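Local coordinates for protein L-lactate dehydrogenase (Trichomonas vaginalis, PDB 4UUL) that catalyses the NADH-dependent interconversion of pyruvate and L-lactate, and may also act on malate, as its malate dehydrogenase family does, at residues B[95-100]-B[183-188]. The protein carries 1 engineered substitution. Residues are numbered along the deposited sequence; the frame is centred on the assembly and turned at random.
Sequences QVRADL and WGNHGE
The NH2 of Arg97 marks where the two segments meet: it lies 4.1 Å from His186 O and equally far, 4.1 Å, from Asn185 ND2, while its salt bridge runs to Glu323. The approaches within the pair are therefore loose van der Waals contacts, and only 84 Å² of surface is buried. With CG anti to the backbone N (chi1 -174°) and the chain extended from CG to NE, Arg97 spans the distance to the loop, whose nearest CA, that of Gly187, is 9.5 Å from its own. Asn185 reaches out from the opposite direction, its amide plane turned 62° from the guanidinium, which Asn185 ND2 and His186 O both approach obliquely. The two NH2 groups, both donors, turn to separate acids: ND2 of the buried Asn185 is hydrogen-bonded to Asp319, one helical turn before Glu323, so the acids probably offset the positive charge of Arg97. Gly187 CA stands 4.7 Å off Arg97 NH2, above the guanidinium plane, and adds a little backbone cover.

Behind Arg97 the helix begins at its N-cap, Val96. Asp99 turns back so that OD2, through its anti lone pair, accepts the N-H of Val96 at 3.1 Å in a nearly straight bond (173°), the half of a capping box contributed by the N3 residue. His186, the predicted proton acceptor, directs its ring away from Arg97; ND1 is hydrogen-bonded to Asp132 and NE2 to Asp158, the latter consistent with the His-Asp pair of lactate and malate dehydrogenases.

The contact thus joins the NAD-binding and C-terminal domains: the first turn of helix 97-118 faces the loop between strands 177-183 and 191-193, with helix 307-337 supplying acidic partners to both and helix 132-141 packing on the loop through Asn133.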
ATOM      1  N   GLN B  95      30.983 -11.191   3.741  1.00 24.26           N
ATOM      2  CA  GLN B  95      31.440  -9.940   3.120  1.00 24.28           C
ATOM      3  C   GLN B  95      31.374  -8.792   4.104  1.00 24.16           C
ATOM      4  O   GLN B  95      30.616  -8.839   5.052  1.00 25.77           O
ATOM      5  CB  GLN B  95      30.611  -9.576   1.900  1.00 27.90           C
ATOM      6  CG  GLN B  95      30.935 -10.400   0.699  1.00 30.96           C
ATOM      7  CD  GLN B  95      30.221  -9.907  -0.513  1.00 31.02           C
ATOM      8  OE1 GLN B  95      29.107  -9.278  -0.431  1.00 31.65           O
ATOM      9  NE2 GLN B  95      30.840 -10.152  -1.659  1.00 29.59           N
ATOM     10  N   VAL B  96      32.212  -7.782   3.915  1.00 23.87           N
ATOM     11  CA  VAL B  96      32.116  -6.579   4.754  1.00 22.55           C
ATOM     12  C   VAL B  96      31.597  -5.443   3.902  1.00 19.54           C
ATOM     13  O   VAL B  96      31.303  -5.637   2.708  1.00 20.00           O
ATOM     14  CB  VAL B  96      33.486  -6.216   5.408  1.00 22.39           C
ATOM     15  CG1 VAL B  96      33.893  -7.251   6.427  1.00 26.97           C
ATOM     16  CG2 VAL B  96      34.565  -6.046   4.387  1.00 22.30           C
ATOM     17  N   ARG B  97      31.453  -4.257   4.483  1.00 20.34           N
ATOM     18  CA  ARG B  97      30.881  -3.138   3.754  1.00 20.97           C
ATOM     19  C   ARG B  97      31.610  -2.831   2.468  1.00 19.05           C
ATOM     20  O   ARG B  97      30.980  -2.548   1.462  1.00 19.00           O
ATOM     21  CB  ARG B  97      30.791  -1.896   4.594  1.00 21.24           C
ATOM     22  CG  ARG B  97      30.041  -0.798   3.833  1.00 25.42           C
ATOM     23  CD  ARG B  97      29.389   0.096   4.758  1.00 26.67           C
ATOM     24  NE  ARG B  97      28.699   1.182   4.108  1.00 24.13           N
ATOM     25  CZ  ARG B  97      27.403   1.306   3.928  1.00 22.76           C
ATOM     26  NH1 ARG B  97      26.548   0.320   4.262  1.00 27.28           N
ATOM     27  NH2 ARG B  97      26.964   2.437   3.401  1.00 19.02           N
ATOM     28  N   ALA B  98      32.935  -2.924   2.468  1.00 19.54           N
ATOM     29  CA  ALA B  98      33.681  -2.662   1.253  1.00 18.27           C
ATOM     30  C   ALA B  98      33.232  -3.585   0.123  1.00 19.64           C
ATOM     31  O   ALA B  98      33.140  -3.163  -1.011  1.00 18.69           O
ATOM     32  CB  ALA B  98      35.182  -2.790   1.540  1.00 20.61           C
ATOM     33  N   ASP B  99      32.977  -4.851   0.433  1.00 17.85           N
ATOM     34  CA  ASP B  99      32.572  -5.809  -0.602  1.00 17.81           C
ATOM     35  C   ASP B  99      31.110  -5.561  -1.060  1.00 18.79           C
ATOM     36  O   ASP B  99      30.813  -5.747  -2.234  1.00 21.41           O
ATOM     37  CB  ASP B  99      32.727  -7.227  -0.090  1.00 19.60           C
ATOM     38  CG  ASP B  99      34.127  -7.528   0.338  1.00 22.10           C
ATOM     39  OD1 ASP B  99      35.039  -7.530  -0.548  1.00 22.28           O
ATOM     40  OD2 ASP B  99      34.305  -7.753   1.572  1.00 26.43           O
ATOM     41  N   LEU B 100      30.275  -5.076  -0.153  1.00 18.98           N
ATOM     42  CA  LEU B 100      28.925  -4.692  -0.508  1.00 19.32           C
ATOM     43  C   LEU B 100      28.962  -3.520  -1.503  1.00 16.93           C
ATOM     44  O   LEU B 100      28.222  -3.502  -2.504  1.00 17.78           O
ATOM     45  CB  LEU B 100      28.164  -4.263   0.734  1.00 19.80           C
ATOM     46  CG  LEU B 100      26.728  -3.755   0.456  1.00 20.21           C
ATOM     47  CD1 LEU B 100      25.811  -4.906  -0.001  1.00 23.97           C
ATOM     48  CD2 LEU B 100      26.200  -3.099   1.679  1.00 23.71           C
ATOM     49  N   TRP B 183      21.611  13.989   7.821  1.00 12.32           N
ATOM     50  CA  TRP B 183      22.636  14.471   6.905  1.00 12.35           C
ATOM     51  C   TRP B 183      23.607  13.340   6.511  1.00 12.45           C
ATOM     52  O   TRP B 183      23.896  12.455   7.327  1.00 12.72           O
ATOM     53  CB  TRP B 183      23.521  15.554   7.548  1.00 14.28           C
ATOM     54  CG  TRP B 183      22.911  16.764   8.160  1.00 13.34           C
ATOM     55  CD1 TRP B 183      22.314  16.858   9.381  1.00 13.76           C
ATOM     56  CD2 TRP B 183      22.970  18.096   7.639  1.00 13.81           C
ATOM     57  NE1 TRP B 183      21.992  18.168   9.651  1.00 14.10           N
ATOM     58  CE2 TRP B 183      22.391  18.952   8.597  1.00 14.32           C
ATOM     59  CE3 TRP B 183      23.454  18.646   6.441  1.00 13.82           C
ATOM     60  CZ2 TRP B 183      22.306  20.323   8.407  1.00 16.02           C
ATOM     61  CZ3 TRP B 183      23.414  20.025   6.284  1.00 14.89           C
ATOM     62  CH2 TRP B 183      22.830  20.832   7.250  1.00 15.36           C
ATOM     63  N   GLY B 184      24.172  13.459   5.320  1.00 11.60           N
ATOM     64  CA  GLY B 184      25.335  12.669   4.974  1.00 12.33           C
ATOM     65  C   GLY B 184      25.000  11.341   4.363  1.00 12.12           C
ATOM     66  O   GLY B 184      24.131  11.220   3.484  1.00 12.55           O
ATOM     67  N   ASN B 185      25.724  10.334   4.815  1.00 12.60           N
ATOM     68  CA  ASN B 185      25.606   8.949   4.324  1.00 12.78           C
ATOM     69  C   ASN B 185      24.553   8.200   5.115  1.00 15.18           C
ATOM     70  O   ASN B 185      24.228   8.530   6.193  1.00 16.97           O
ATOM     71  CB  ASN B 185      26.952   8.240   4.490  1.00 12.66           C
ATOM     72  CG  ASN B 185      27.110   7.023   3.606  1.00 14.06           C
ATOM     73  OD1 ASN B 185      26.198   6.712   2.795  1.00 14.20           O
ATOM     74  ND2 ASN B 185      28.220   6.290   3.779  1.00 16.29           N
ATOM     75  N   HIS B 186      24.143   7.071   4.591  1.00 19.69           N
ATOM     76  CA  HIS B 186      23.619   5.919   5.449  1.00 20.57           C
ATOM     77  C   HIS B 186      24.720   5.202   6.139  1.00 22.97           C
ATOM     78  O   HIS B 186      25.900   5.524   5.945  1.00 25.80           O
ATOM     79  CB  HIS B 186      22.838   4.961   4.623  1.00 20.35           C
ATOM     80  CG  HIS B 186      21.432   5.456   4.478  1.00 22.66           C
ATOM     81  ND1 HIS B 186      20.892   5.842   3.279  1.00 27.07           N
ATOM     82  CD2 HIS B 186      20.471   5.697   5.408  1.00 24.05           C
ATOM     83  CE1 HIS B 186      19.632   6.202   3.456  1.00 23.28           C
ATOM     84  NE2 HIS B 186      19.387   6.217   4.752  1.00 24.32           N
ATOM     85  N   GLY B 187      24.397   4.228   6.937  1.00 23.78           N
ATOM     86  CA  GLY B 187      25.371   3.469   7.680  1.00 26.60           C
ATOM     87  C   GLY B 187      25.696   4.188   8.925  1.00 23.81           C
ATOM     88  O   GLY B 187      25.000   5.150   9.349  1.00 25.69           O
ATOM     89  N   GLU B 188      26.797   3.734   9.489  1.00 26.56           N
ATOM     90  CA  GLU B 188      27.285   4.168  10.755  1.00 29.07           C
ATOM     91  C   GLU B 188      27.504   5.652  10.809  1.00 24.96           C
ATOM     92  O   GLU B 188      27.394   6.188  11.883  1.00 26.36           O
ATOM     93  CB  GLU B 188      28.578   3.405  11.102  1.00 33.94           C
ATOM     94  CG  GLU B 188      28.367   1.912  11.367  1.00 44.49           C
ATOM     95  CD  GLU B 188      29.636   1.185  11.771  1.00 53.75           C
ATOM     96  OE1 GLU B 188      30.706   1.833  11.852  1.00 58.27           O
ATOM     97  OE2 GLU B 188      29.559  -0.036  12.008  1.00 56.54           O
TER